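Local coordinates for response regulator receiver domain protein (CheY-like) (Methylobacillus flagellatus KT, PDB 3I42) that probably receives a phosphoryl group on a conserved aspartate, as CheY-like receiver domains of two-component signalling systems do, although its own pathway is unknown, at residues Gln5-Glu10 with Asp31-Gly36; Ala50-Leu55 with Lys79-Ser84; Lys20-Met25 with Ile107-Leu112. All blocks are in the same frame, centred on the assembly; numbering follows the deposited sequence.

Interaction 1. Residues Gln5-Glu10 with Asp31-Gly36; sequences QALIVE and DYVMSG
Ile8 and Tyr32 sit opposite each other on two parallel strands, 5-9 and 31-33. Four backbone bonds tie the segments. Asp31 N gives to Ala6 O, and Ile8 N gives to Asp31 O at 2.7 Å. Val33 N gives to Ile8 O, and Glu10 N gives to Val33 O at 3.1 Å. Ile8 thus spends both its N-H and its carbonyl on the neighbouring strand.

Its side chain can be followed outward. CB lies 3.6 Å from Asp31 O and 3.8 Å from Tyr32 CB. CG2 reaches the same Tyr32 CB at the longer 4.2 Å. CG1 is anti to the carbonyl carbon (chi1 -63°), on the side of the backbone N, and there it passes Asp31 O. CD1 stays near Asp31 O at 4.0 Å, and it also meets helix 13-25. The Tyr32 ring turns away from Ile8, toward Gln13 and Ala16 of that helix, and Met34 CG lies in plane at its edge.

Leu7, Val9 and Val33 line the other face, under helix 36-45. Val33 CG2 touches Val9 CG2 at 3.9 Å and Leu7 CD1 at 4.1 Å. Leu7 and Val33 cross at about a right angle. Asp31 turns its carboxylate to Tyr48 OH, and Glu10 OE2 accepts from Tyr12 N. The two strands and helix 13-25 make the first beta-alpha-beta unit of the CheY-like receiver fold.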
ATOM      1  N   GLN A   5     -21.969  -0.154   1.083  1.00 41.82           N
ATOM      2  CA  GLN A   5     -22.276  -0.743  -0.218  1.00 41.07           C
ATOM      3  C   GLN A   5     -20.999  -1.173  -0.947  1.00 39.23           C
ATOM      4  O   GLN A   5     -20.081  -0.374  -1.125  1.00 38.70           O
ATOM      5  CB  GLN A   5     -23.024   0.260  -1.085  1.00 41.76           C
ATOM      6  CG  GLN A   5     -24.531   0.275  -0.892  1.00 46.50           C
ATOM      7  CD  GLN A   5     -25.198   1.087  -1.994  1.00 53.51           C
ATOM      8  OE1 GLN A   5     -26.054   0.576  -2.737  1.00 55.27           O
ATOM      9  NE2 GLN A   5     -24.773   2.349  -2.136  1.00 53.15           N
ATOM     10  N   ALA A   6     -20.965  -2.414  -1.406  1.00 36.66           N
ATOM     11  CA  ALA A   6     -19.746  -2.954  -1.983  1.00 35.52           C
ATOM     12  C   ALA A   6     -20.013  -3.405  -3.406  1.00 34.14           C
ATOM     13  O   ALA A   6     -21.106  -3.851  -3.716  1.00 33.35           O
ATOM     14  CB  ALA A   6     -19.220  -4.114  -1.143  1.00 35.13           C
ATOM     15  N   LEU A   7     -19.005  -3.252  -4.266  1.00 32.61           N
ATOM     16  CA  LEU A   7     -19.028  -3.792  -5.609  1.00 30.19           C
ATOM     17  C   LEU A   7     -17.942  -4.836  -5.696  1.00 29.30           C
ATOM     18  O   LEU A   7     -16.790  -4.598  -5.337  1.00 28.77           O
ATOM     19  CB  LEU A   7     -18.810  -2.693  -6.668  1.00 30.63           C
ATOM     20  CG  LEU A   7     -18.729  -3.154  -8.148  1.00 29.90           C
ATOM     21  CD1 LEU A   7     -20.091  -3.444  -8.732  1.00 31.25           C
ATOM     22  CD2 LEU A   7     -18.007  -2.128  -9.035  1.00 31.90           C
ATOM     23  N   ILE A   8     -18.332  -6.003  -6.167  1.00 28.31           N
ATOM     24  CA  ILE A   8     -17.407  -7.075  -6.382  1.00 28.48           C
ATOM     25  C   ILE A   8     -17.169  -7.247  -7.872  1.00 28.41           C
ATOM     26  O   ILE A   8     -18.122  -7.362  -8.649  1.00 28.36           O
ATOM     27  CB  ILE A   8     -17.976  -8.397  -5.822  1.00 28.58           C
ATOM     28  CG1 ILE A   8     -18.161  -8.295  -4.322  1.00 28.72           C
ATOM     29  CG2 ILE A   8     -17.083  -9.575  -6.180  1.00 26.97           C
ATOM     30  CD1 ILE A   8     -19.287  -9.294  -3.838  1.00 34.36           C
ATOM     31  N   VAL A   9     -15.896  -7.293  -8.260  1.00 28.69           N
ATOM     32  CA  VAL A   9     -15.527  -7.510  -9.662  1.00 29.05           C
ATOM     33  C   VAL A   9     -14.802  -8.832  -9.819  1.00 29.95           C
ATOM     34  O   VAL A   9     -13.634  -8.997  -9.413  1.00 29.00           O
ATOM     35  CB  VAL A   9     -14.649  -6.349 -10.236  1.00 29.05           C
ATOM     36  CG1 VAL A   9     -14.390  -6.588 -11.726  1.00 28.40           C
ATOM     37  CG2 VAL A   9     -15.325  -4.973 -10.002  1.00 26.65           C
ATOM     38  N   GLU A  10     -15.483  -9.769 -10.448  1.00 30.90           N
ATOM     39  CA  GLU A  10     -15.057 -11.151 -10.409  1.00 34.00           C
ATOM     40  C   GLU A  10     -15.842 -11.869 -11.483  1.00 35.09           C
ATOM     41  O   GLU A  10     -17.082 -11.745 -11.530  1.00 36.27           O
ATOM     42  CB  GLU A  10     -15.372 -11.736  -9.008  1.00 34.20           C
ATOM     43  CG  GLU A  10     -15.455 -13.252  -8.933  1.00 37.92           C
ATOM     44  CD  GLU A  10     -14.203 -13.944  -9.450  1.00 43.38           C
ATOM     45  OE1 GLU A  10     -13.097 -13.595  -8.983  1.00 43.49           O
ATOM     46  OE2 GLU A  10     -14.327 -14.848 -10.318  1.00 46.47           O
ATOM     47  N   ASP A  31     -23.155  -5.800  -4.780  1.00 37.65           N
ATOM     48  CA  ASP A  31     -23.398  -6.255  -6.160  1.00 36.01           C
ATOM     49  C   ASP A  31     -22.119  -6.839  -6.706  1.00 34.00           C
ATOM     50  O   ASP A  31     -21.021  -6.540  -6.240  1.00 32.65           O
ATOM     51  CB  ASP A  31     -23.776  -5.099  -7.104  1.00 37.04           C
ATOM     52  CG  ASP A  31     -24.824  -4.163  -6.517  1.00 40.06           C
ATOM     53  OD1 ASP A  31     -25.612  -4.612  -5.661  1.00 43.14           O
ATOM     54  OD2 ASP A  31     -24.863  -2.974  -6.920  1.00 44.52           O
ATOM     55  N   TYR A  32     -22.261  -7.632  -7.737  1.00 32.82           N
ATOM     56  CA  TYR A  32     -21.104  -8.095  -8.435  1.00 32.88           C
ATOM     57  C   TYR A  32     -21.279  -7.870  -9.934  1.00 33.17           C
ATOM     58  O   TYR A  32     -22.399  -7.875 -10.447  1.00 33.00           O
ATOM     59  CB  TYR A  32     -20.799  -9.554  -8.096  1.00 32.65           C
ATOM     60  CG  TYR A  32     -21.700 -10.633  -8.702  1.00 34.41           C
ATOM     61  CD1 TYR A  32     -21.470 -11.120  -9.994  1.00 36.85           C
ATOM     62  CD2 TYR A  32     -22.743 -11.219  -7.945  1.00 36.33           C
ATOM     63  CE1 TYR A  32     -22.279 -12.117 -10.545  1.00 38.05           C
ATOM     64  CE2 TYR A  32     -23.571 -12.213  -8.478  1.00 35.97           C
ATOM     65  CZ  TYR A  32     -23.325 -12.659  -9.783  1.00 40.79           C
ATOM     66  OH  TYR A  32     -24.106 -13.652 -10.332  1.00 42.90           O
ATOM     67  N   VAL A  33     -20.162  -7.678 -10.619  1.00 32.66           N
ATOM     68  CA  VAL A  33     -20.145  -7.647 -12.059  1.00 33.18           C
ATOM     69  C   VAL A  33     -19.020  -8.554 -12.465  1.00 33.80           C
ATOM     70  O   VAL A  33     -18.159  -8.867 -11.648  1.00 34.25           O
ATOM     71  CB  VAL A  33     -19.908  -6.204 -12.587  1.00 32.72           C
ATOM     72  CG1 VAL A  33     -21.126  -5.374 -12.364  1.00 30.35           C
ATOM     73  CG2 VAL A  33     -18.712  -5.592 -11.909  1.00 31.58           C
ATOM     74  N   MET A  34     -19.008  -8.979 -13.717  1.00 34.93           N
ATOM     75  CA  MET A  34     -18.071 -10.039 -14.130  1.00 35.97           C
ATOM     76  C   MET A  34     -16.980  -9.578 -15.125  1.00 36.05           C
ATOM     77  O   MET A  34     -16.242 -10.398 -15.668  1.00 37.27           O
ATOM     78  CB  MET A  34     -18.845 -11.275 -14.628  1.00 36.06           C
ATOM     79  CG  MET A  34     -19.588 -12.058 -13.501  1.00 39.07           C
ATOM     80  SD  MET A  34     -20.694 -13.431 -14.088  1.00 43.36           S
ATOM     81  CE  MET A  34     -22.129 -12.492 -14.595  1.00 40.83           C
ATOM     82  N   SER A  35     -16.845  -8.270 -15.332  1.00 35.85           N
ATOM     83  CA  SER A  35     -15.811  -7.721 -16.243  1.00 35.59           C
ATOM     84  C   SER A  35     -15.454  -6.298 -15.866  1.00 34.77           C
ATOM     85  O   SER A  35     -16.239  -5.601 -15.193  1.00 34.39           O
ATOM     86  CB  SER A  35     -16.286  -7.751 -17.712  1.00 35.34           C
ATOM     87  OG  SER A  35     -17.422  -6.906 -17.885  1.00 35.04           O
ATOM     88  N   GLY A  36     -14.278  -5.867 -16.320  1.00 34.58           N
ATOM     89  CA  GLY A  36     -13.861  -4.468 -16.169  1.00 34.95           C
ATOM     90  C   GLY A  36     -14.873  -3.501 -16.763  1.00 35.24           C
ATOM     91  O   GLY A  36     -15.262  -2.533 -16.114  1.00 34.84           O
TER

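Interaction 2. Residues Ala50-Leu55 with Lys79-Ser84; sequences AVFIDL and KFVAVS
Val51 and Phe80 pair across two parallel strands, 50-54 and 79-84, and five backbone bonds run between the segments. Val51 N gives to Lys79 O, and Val51 O accepts from Val81 N, both at 2.8 Å. Ile53 N meets Val81 O almost straight, with an N-H...O angle of 174°. Val83 N reaches Ile53 O from above the carbonyl plane, 36° out of it. Leu55 N closes the ladder on Val83 O at 3.1 Å.

The buried carboxylate of Asp54 finds its partners elsewhere. OD2 forms a salt bridge with Lys105 NZ, and OD1 accepts from Asn56 N. Asp54 is the predicted phosphorylation site, unmodified here. Ser84 OG bonds to Phe86 N. Phe80 N turns to Asp100 OD2.

Between the polar groups the strands pack through apolar side chains. Leu55 CG is anti to the carbonyl carbon (chi1 -68°), which sends CD1 to Ser84 CB at 3.7 Å and CD2 to Ala82 CB. Val81 CB lies 3.5 Å from Phe52 CD1, the two side chains pointing the same way. On the other face Phe80 CD1 meets Val51 CB at 3.8 Å, and Ile53 CD1 as well.

Helix 62-71 covers the face of Ile53 and Phe80 through Val66 and Leu69. Helix 109-119 covers the face of Phe52 and Val81 through Leu112, Ile115 and Leu116. Strand 4-9 bonds to the 50-54 side, and strand 101-104 lies beside 79-84.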
ATOM      1  N   ALA A  50     -16.873   0.449  -1.059  1.00 34.38           N
ATOM      2  CA  ALA A  50     -15.742  -0.472  -1.241  1.00 32.52           C
ATOM      3  C   ALA A  50     -15.901  -1.230  -2.547  1.00 30.96           C
ATOM      4  O   ALA A  50     -16.988  -1.668  -2.890  1.00 30.03           O
ATOM      5  CB  ALA A  50     -15.646  -1.452  -0.083  1.00 32.78           C
ATOM      6  N   VAL A  51     -14.804  -1.360  -3.277  1.00 29.63           N
ATOM      7  CA  VAL A  51     -14.810  -2.068  -4.546  1.00 28.37           C
ATOM      8  C   VAL A  51     -13.745  -3.158  -4.463  1.00 27.61           C
ATOM      9  O   VAL A  51     -12.571  -2.861  -4.196  1.00 27.38           O
ATOM     10  CB  VAL A  51     -14.543  -1.093  -5.740  1.00 28.66           C
ATOM     11  CG1 VAL A  51     -14.466  -1.831  -7.083  1.00 26.54           C
ATOM     12  CG2 VAL A  51     -15.607   0.021  -5.794  1.00 29.34           C
ATOM     13  N   PHE A  52     -14.148  -4.410  -4.677  1.00 26.56           N
ATOM     14  CA  PHE A  52     -13.212  -5.556  -4.586  1.00 26.91           C
ATOM     15  C   PHE A  52     -12.898  -6.031  -5.968  1.00 27.07           C
ATOM     16  O   PHE A  52     -13.811  -6.426  -6.698  1.00 25.99           O
ATOM     17  CB  PHE A  52     -13.777  -6.727  -3.765  1.00 26.71           C
ATOM     18  CG  PHE A  52     -14.091  -6.352  -2.345  1.00 28.96           C
ATOM     19  CD1 PHE A  52     -13.181  -6.617  -1.336  1.00 29.55           C
ATOM     20  CD2 PHE A  52     -15.304  -5.742  -2.036  1.00 28.02           C
ATOM     21  CE1 PHE A  52     -13.441  -6.269  -0.035  1.00 28.98           C
ATOM     22  CE2 PHE A  52     -15.603  -5.375  -0.730  1.00 29.17           C
ATOM     23  CZ  PHE A  52     -14.660  -5.626   0.280  1.00 28.71           C
ATOM     24  N   ILE A  53     -11.617  -5.969  -6.332  1.00 27.22           N
ATOM     25  CA  ILE A  53     -11.216  -6.264  -7.710  1.00 28.90           C
ATOM     26  C   ILE A  53     -10.293  -7.470  -7.767  1.00 30.32           C
ATOM     27  O   ILE A  53      -9.194  -7.430  -7.225  1.00 30.79           O
ATOM     28  CB  ILE A  53     -10.518  -5.039  -8.384  1.00 28.42           C
ATOM     29  CG1 ILE A  53     -11.476  -3.860  -8.505  1.00 28.03           C
ATOM     30  CG2 ILE A  53     -10.020  -5.392  -9.788  1.00 29.13           C
ATOM     31  CD1 ILE A  53     -10.772  -2.521  -8.559  1.00 25.85           C
ATOM     32  N   ASP A  54     -10.743  -8.537  -8.425  1.00 32.61           N
ATOM     33  CA  ASP A  54      -9.876  -9.636  -8.783  1.00 35.22           C
ATOM     34  C   ASP A  54      -8.778  -9.129  -9.695  1.00 36.15           C
ATOM     35  O   ASP A  54      -9.026  -8.322 -10.600  1.00 36.81           O
ATOM     36  CB  ASP A  54     -10.683 -10.736  -9.468  1.00 36.89           C
ATOM     37  CG  ASP A  54      -9.962 -12.091  -9.458  1.00 41.37           C
ATOM     38  OD1 ASP A  54      -8.817 -12.198  -9.972  1.00 43.47           O
ATOM     39  OD2 ASP A  54     -10.553 -13.054  -8.922  1.00 46.57           O
ATOM     40  N   LEU A  55      -7.550  -9.568  -9.469  1.00 37.04           N
ATOM     41  CA  LEU A  55      -6.456  -9.009 -10.241  1.00 38.48           C
ATOM     42  C   LEU A  55      -6.367  -9.639 -11.633  1.00 40.11           C
ATOM     43  O   LEU A  55      -5.644  -9.127 -12.505  1.00 40.82           O
ATOM     44  CB  LEU A  55      -5.124  -9.107  -9.487  1.00 38.14           C
ATOM     45  CG  LEU A  55      -4.972  -8.252  -8.239  1.00 36.84           C
ATOM     46  CD1 LEU A  55      -3.544  -8.343  -7.712  1.00 37.50           C
ATOM     47  CD2 LEU A  55      -5.335  -6.791  -8.458  1.00 36.96           C
ATOM     48  N   LYS A  79     -13.107   2.934  -1.443  1.00 38.67           N
ATOM     49  CA  LYS A  79     -11.885   2.219  -1.098  1.00 35.77           C
ATOM     50  C   LYS A  79     -11.824   1.040  -2.028  1.00 33.55           C
ATOM     51  O   LYS A  79     -12.874   0.462  -2.340  1.00 33.04           O
ATOM     52  CB  LYS A  79     -11.958   1.745   0.339  1.00 36.87           C
ATOM     53  CG  LYS A  79     -12.147   2.869   1.351  1.00 37.21           C
ATOM     54  CD  LYS A  79     -10.845   3.482   1.756  1.00 42.45           C
ATOM     55  CE  LYS A  79     -10.672   4.845   1.098  1.00 47.97           C
ATOM     56  NZ  LYS A  79      -9.820   5.754   1.916  1.00 49.13           N
ATOM     57  N   PHE A  80     -10.612   0.714  -2.489  1.00 30.65           N
ATOM     58  CA  PHE A  80     -10.386  -0.288  -3.526  1.00 28.46           C
ATOM     59  C   PHE A  80      -9.530  -1.369  -2.934  1.00 27.62           C
ATOM     60  O   PHE A  80      -8.493  -1.063  -2.350  1.00 26.10           O
ATOM     61  CB  PHE A  80      -9.670   0.323  -4.769  1.00 28.04           C
ATOM     62  CG  PHE A  80     -10.508   1.348  -5.488  1.00 26.93           C
ATOM     63  CD1 PHE A  80     -11.403   0.964  -6.456  1.00 28.01           C
ATOM     64  CD2 PHE A  80     -10.431   2.706  -5.142  1.00 30.74           C
ATOM     65  CE1 PHE A  80     -12.247   1.901  -7.084  1.00 28.45           C
ATOM     66  CE2 PHE A  80     -11.240   3.667  -5.777  1.00 30.26           C
ATOM     67  CZ  PHE A  80     -12.160   3.246  -6.746  1.00 29.48           C
ATOM     68  N   VAL A  81      -9.952  -2.625  -3.126  1.00 26.62           N
ATOM     69  CA  VAL A  81      -9.319  -3.792  -2.509  1.00 26.47           C
ATOM     70  C   VAL A  81      -8.868  -4.726  -3.614  1.00 27.42           C
ATOM     71  O   VAL A  81      -9.670  -5.081  -4.471  1.00 27.62           O
ATOM     72  CB  VAL A  81     -10.352  -4.583  -1.632  1.00 26.98           C
ATOM     73  CG1 VAL A  81      -9.656  -5.627  -0.777  1.00 24.43           C
ATOM     74  CG2 VAL A  81     -11.167  -3.631  -0.767  1.00 25.51           C
ATOM     75  N   ALA A  82      -7.600  -5.129  -3.599  1.00 28.20           N
ATOM     76  CA  ALA A  82      -7.055  -6.089  -4.560  1.00 29.01           C
ATOM     77  C   ALA A  82      -7.299  -7.482  -4.038  1.00 30.76           C
ATOM     78  O   ALA A  82      -7.007  -7.773  -2.880  1.00 31.41           O
ATOM     79  CB  ALA A  82      -5.564  -5.913  -4.715  1.00 28.10           C
ATOM     80  N   VAL A  83      -7.756  -8.367  -4.902  1.00 31.59           N
ATOM     81  CA  VAL A  83      -8.002  -9.730  -4.493  1.00 33.46           C
ATOM     82  C   VAL A  83      -7.149 -10.601  -5.387  1.00 35.64           C
ATOM     83  O   VAL A  83      -7.385 -10.674  -6.589  1.00 34.95           O
ATOM     84  CB  VAL A  83      -9.495 -10.088  -4.642  1.00 32.83           C
ATOM     85  CG1 VAL A  83      -9.728 -11.566  -4.372  1.00 32.28           C
ATOM     86  CG2 VAL A  83     -10.357  -9.176  -3.736  1.00 31.20           C
ATOM     87  N   SER A  84      -6.135 -11.223  -4.804  1.00 38.60           N
ATOM     88  CA  SER A  84      -5.169 -11.950  -5.594  1.00 42.71           C
ATOM     89  C   SER A  84      -5.013 -13.367  -5.109  1.00 44.56           C
ATOM     90  O   SER A  84      -5.128 -13.634  -3.920  1.00 44.90           O
ATOM     91  CB  SER A  84      -3.812 -11.262  -5.495  1.00 42.86           C
ATOM     92  OG  SER A  84      -2.842 -11.978  -6.276  1.00 48.12           O
TER

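Interaction 3. Residues Lys20-Met25 with Ile107-Leu112; sequences KELLEM and IDIASL
The backbones of 20-25 and 107-112 come closest at Leu22 and Ile109, with the two CA atoms 6.2 Å apart, and no hydrogen bond crosses between them. The joint is made by side chains. Leu22 points at the other segment and divides its two methyls. CD1 goes to the turn before the helix, 3.9 Å from Ile107 O and close to Asp108 CA. It also meets Ile107 CG2 at 4.2 Å. CD2 goes to the Ile109 side chain, near CG1 and CD1, though the placing of CD1 is doubtful. The branch lies there because CG is anti to the carbonyl carbon (chi1 -61°) and CD1 continues the extended chain. Leu22 CB is left against Leu112 CD1 at 4.0 Å.

This is where the first and last helices of the receiver fold, 13-25 and 109-119, meet on the same face of the central sheet. Leu112 CD1 also touches Leu23 CD2 at 3.9 Å, and these two side chains cross at about a right angle. Both rest on Phe52 of strand 50-54. With an alanine in place of Leu22, a gap would probably open between the helices and leave Ile107 CG2 and the Ile109 side chain without their leucine methyl partners.

Asp108 is the N-cap of helix 109-119, and its OD1 accepts from Ser111 N at 3.2 Å.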
ATOM      1  N   LYS A  20     -20.208 -12.354  -2.262  1.00 34.79           N
ATOM      2  CA  LYS A  20     -21.356 -11.520  -1.953  1.00 35.41           C
ATOM      3  C   LYS A  20     -22.105 -11.966  -0.662  1.00 36.16           C
ATOM      4  O   LYS A  20     -22.582 -11.118   0.123  1.00 35.89           O
ATOM      5  CB  LYS A  20     -22.260 -11.534  -3.167  1.00 35.52           C
ATOM      6  CG  LYS A  20     -23.579 -10.812  -3.042  1.00 37.65           C
ATOM      7  CD  LYS A  20     -24.413 -11.284  -4.224  1.00 42.14           C
ATOM      8  CE  LYS A  20     -25.522 -10.332  -4.612  1.00 46.20           C
ATOM      9  NZ  LYS A  20     -26.610 -10.299  -3.605  1.00 46.22           N
ATOM     10  N   GLU A  21     -22.200 -13.281  -0.448  1.00 36.23           N
ATOM     11  CA  GLU A  21     -22.786 -13.855   0.788  1.00 37.03           C
ATOM     12  C   GLU A  21     -21.992 -13.458   2.019  1.00 35.76           C
ATOM     13  O   GLU A  21     -22.540 -13.034   3.030  1.00 35.27           O
ATOM     14  CB  GLU A  21     -22.752 -15.376   0.717  1.00 37.96           C
ATOM     15  CG  GLU A  21     -23.802 -16.045  -0.149  1.00 44.57           C
ATOM     16  CD  GLU A  21     -23.890 -17.562   0.148  1.00 53.87           C
ATOM     17  OE1 GLU A  21     -23.435 -18.387  -0.700  1.00 56.25           O
ATOM     18  OE2 GLU A  21     -24.398 -17.909   1.256  1.00 57.11           O
ATOM     19  N   LEU A  22     -20.677 -13.583   1.928  1.00 35.66           N
ATOM     20  CA  LEU A  22     -19.833 -13.227   3.040  1.00 35.12           C
ATOM     21  C   LEU A  22     -19.984 -11.764   3.413  1.00 35.36           C
ATOM     22  O   LEU A  22     -20.106 -11.453   4.608  1.00 35.53           O
ATOM     23  CB  LEU A  22     -18.375 -13.530   2.726  1.00 35.20           C
ATOM     24  CG  LEU A  22     -17.899 -14.956   2.421  1.00 36.19           C
ATOM     25  CD1 LEU A  22     -16.396 -14.950   2.134  1.00 36.67           C
ATOM     26  CD2 LEU A  22     -18.261 -15.966   3.537  1.00 36.39           C
ATOM     27  N   LEU A  23     -19.927 -10.865   2.415  1.00 34.67           N
ATOM     28  CA  LEU A  23     -20.032  -9.431   2.670  1.00 34.91           C
ATOM     29  C   LEU A  23     -21.367  -9.143   3.351  1.00 36.19           C
ATOM     30  O   LEU A  23     -21.439  -8.352   4.306  1.00 36.70           O
ATOM     31  CB  LEU A  23     -19.915  -8.606   1.368  1.00 34.14           C
ATOM     32  CG  LEU A  23     -18.540  -8.553   0.688  1.00 33.40           C
ATOM     33  CD1 LEU A  23     -18.596  -7.803  -0.601  1.00 34.08           C
ATOM     34  CD2 LEU A  23     -17.540  -7.874   1.592  1.00 28.85           C
ATOM     35  N   GLU A  24     -22.420  -9.777   2.854  1.00 37.05           N
ATOM     36  CA  GLU A  24     -23.751  -9.610   3.426  1.00 40.05           C
ATOM     37  C   GLU A  24     -23.857 -10.106   4.876  1.00 41.01           C
ATOM     38  O   GLU A  24     -24.423  -9.439   5.729  1.00 41.04           O
ATOM     39  CB  GLU A  24     -24.772 -10.303   2.545  1.00 40.09           C
ATOM     40  CG  GLU A  24     -25.031  -9.521   1.273  1.00 44.16           C
ATOM     41  CD  GLU A  24     -26.023 -10.223   0.354  1.00 49.04           C
ATOM     42  OE1 GLU A  24     -26.182 -11.472   0.475  1.00 51.41           O
ATOM     43  OE2 GLU A  24     -26.648  -9.526  -0.487  1.00 50.63           O
ATOM     44  N   MET A  25     -23.265 -11.254   5.161  1.00 42.52           N
ATOM     45  CA  MET A  25     -23.193 -11.726   6.540  1.00 44.03           C
ATOM     46  C   MET A  25     -22.489 -10.728   7.453  1.00 44.68           C
ATOM     47  O   MET A  25     -22.696 -10.740   8.662  1.00 45.00           O
ATOM     48  CB  MET A  25     -22.460 -13.054   6.598  1.00 44.13           C
ATOM     49  CG  MET A  25     -23.315 -14.277   6.293  1.00 46.30           C
ATOM     50  SD  MET A  25     -22.322 -15.753   6.623  1.00 50.45           S
ATOM     51  CE  MET A  25     -21.434 -15.196   8.027  1.00 45.83           C
ATOM     52  N   ILE A 107     -10.886 -16.229   0.019  1.00 34.14           N
ATOM     53  CA  ILE A 107     -11.430 -15.191   0.893  1.00 37.71           C
ATOM     54  C   ILE A 107     -12.294 -15.814   1.994  1.00 37.79           C
ATOM     55  O   ILE A 107     -13.013 -16.787   1.769  1.00 40.48           O
ATOM     56  CB  ILE A 107     -12.265 -14.125   0.085  1.00 46.80           C
ATOM     57  CG1 ILE A 107     -11.411 -13.423  -0.994  1.00 40.58           C
ATOM     58  CG2 ILE A 107     -12.848 -13.062   0.994  1.00 67.45           C
ATOM     59  CD1 ILE A 107     -10.069 -12.870  -0.506  1.00139.67           C
ATOM     60  N   ASP A 108     -12.241 -15.240   3.185  1.00 33.31           N
ATOM     61  CA  ASP A 108     -13.139 -15.659   4.255  1.00 40.65           C
ATOM     62  C   ASP A 108     -13.485 -14.487   5.162  1.00 37.56           C
ATOM     63  O   ASP A 108     -12.847 -13.433   5.089  1.00 34.14           O
ATOM     64  CB  ASP A 108     -12.551 -16.862   5.033  1.00 38.92           C
ATOM     65  CG  ASP A 108     -11.245 -16.539   5.750  1.00 76.24           C
ATOM     66  OD1 ASP A 108     -10.863 -15.351   5.864  1.00 64.23           O
ATOM     67  OD2 ASP A 108     -10.594 -17.495   6.218  1.00108.80           O
ATOM     68  N   ILE A 109     -14.484 -14.675   6.018  1.00 34.94           N
ATOM     69  CA  ILE A 109     -14.993 -13.613   6.890  1.00 29.88           C
ATOM     70  C   ILE A 109     -13.926 -12.972   7.775  1.00 26.31           C
ATOM     71  O   ILE A 109     -14.026 -11.785   8.104  1.00 43.77           O
ATOM     72  CB  ILE A 109     -16.207 -14.128   7.712  1.00 46.02           C
ATOM     73  CG1 ILE A 109     -17.491 -13.797   6.960  1.00 48.11           C
ATOM     74  CG2 ILE A 109     -16.249 -13.533   9.124  1.00 55.68           C
ATOM     75  CD1 ILE A 109     -18.451 -14.929   6.923  1.00 95.46           C
ATOM     76  N   ALA A 110     -12.905 -13.744   8.151  1.00 29.53           N
ATOM     77  CA  ALA A 110     -11.875 -13.259   9.084  1.00 35.09           C
ATOM     78  C   ALA A 110     -10.953 -12.251   8.419  1.00 31.60           C
ATOM     79  O   ALA A 110     -10.451 -11.321   9.059  1.00 35.11           O
ATOM     80  CB  ALA A 110     -11.042 -14.413   9.627  1.00 36.99           C
ATOM     81  N   SER A 111     -10.680 -12.478   7.149  1.00 34.99           N
ATOM     82  CA  SER A 111      -9.774 -11.601   6.424  1.00 38.93           C
ATOM     83  C   SER A 111     -10.537 -10.348   5.977  1.00 26.34           C
ATOM     84  O   SER A 111      -9.981  -9.244   5.967  1.00 48.52           O
ATOM     85  CB  SER A 111      -9.116 -12.366   5.271  1.00 36.39           C
ATOM     86  OG  SER A 111     -10.094 -12.915   4.396  1.00 47.51           O
ATOM     87  N   LEU A 112     -11.832 -10.520   5.674  1.00 28.55           N
ATOM     88  CA  LEU A 112     -12.720  -9.411   5.316  1.00 24.27           C
ATOM     89  C   LEU A 112     -13.054  -8.463   6.440  1.00 38.91           C
ATOM     90  O   LEU A 112     -13.080  -7.250   6.248  1.00 30.82           O
ATOM     91  CB  LEU A 112     -14.046  -9.907   4.715  1.00 22.28           C
ATOM     92  CG  LEU A 112     -14.085 -10.271   3.242  1.00 48.24           C
ATOM     93  CD1 LEU A 112     -15.460 -10.859   2.941  1.00 33.22           C
ATOM     94  CD2 LEU A 112     -13.802  -9.038   2.387  1.00 35.63           C
TER

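Interactions 1 and 2 belong to one sheet, their centres about 9 Å apart. Strands 4-9 and 50-54 are neighbours in it, and Leu7 O and Phe52 N form a probable hydrogen bond of 2.7 Å. Interaction 3 lies over one face of that sheet, its centre about 14 Å from interaction 1 and 13 Å from interaction 2. Leu23 CD1 meets Ile8 CD1 at 3.6 Å, and Leu112 CD2 meets Phe52 CE1 at 3.7 Å. The predicted phosphorylation site lies where interactions 1 and 2 meet. There Glu10 OE1 comes to 2.6 Å from Asp54 OD2, and acidic residues placed like these typically hold magnesium in receiver domains.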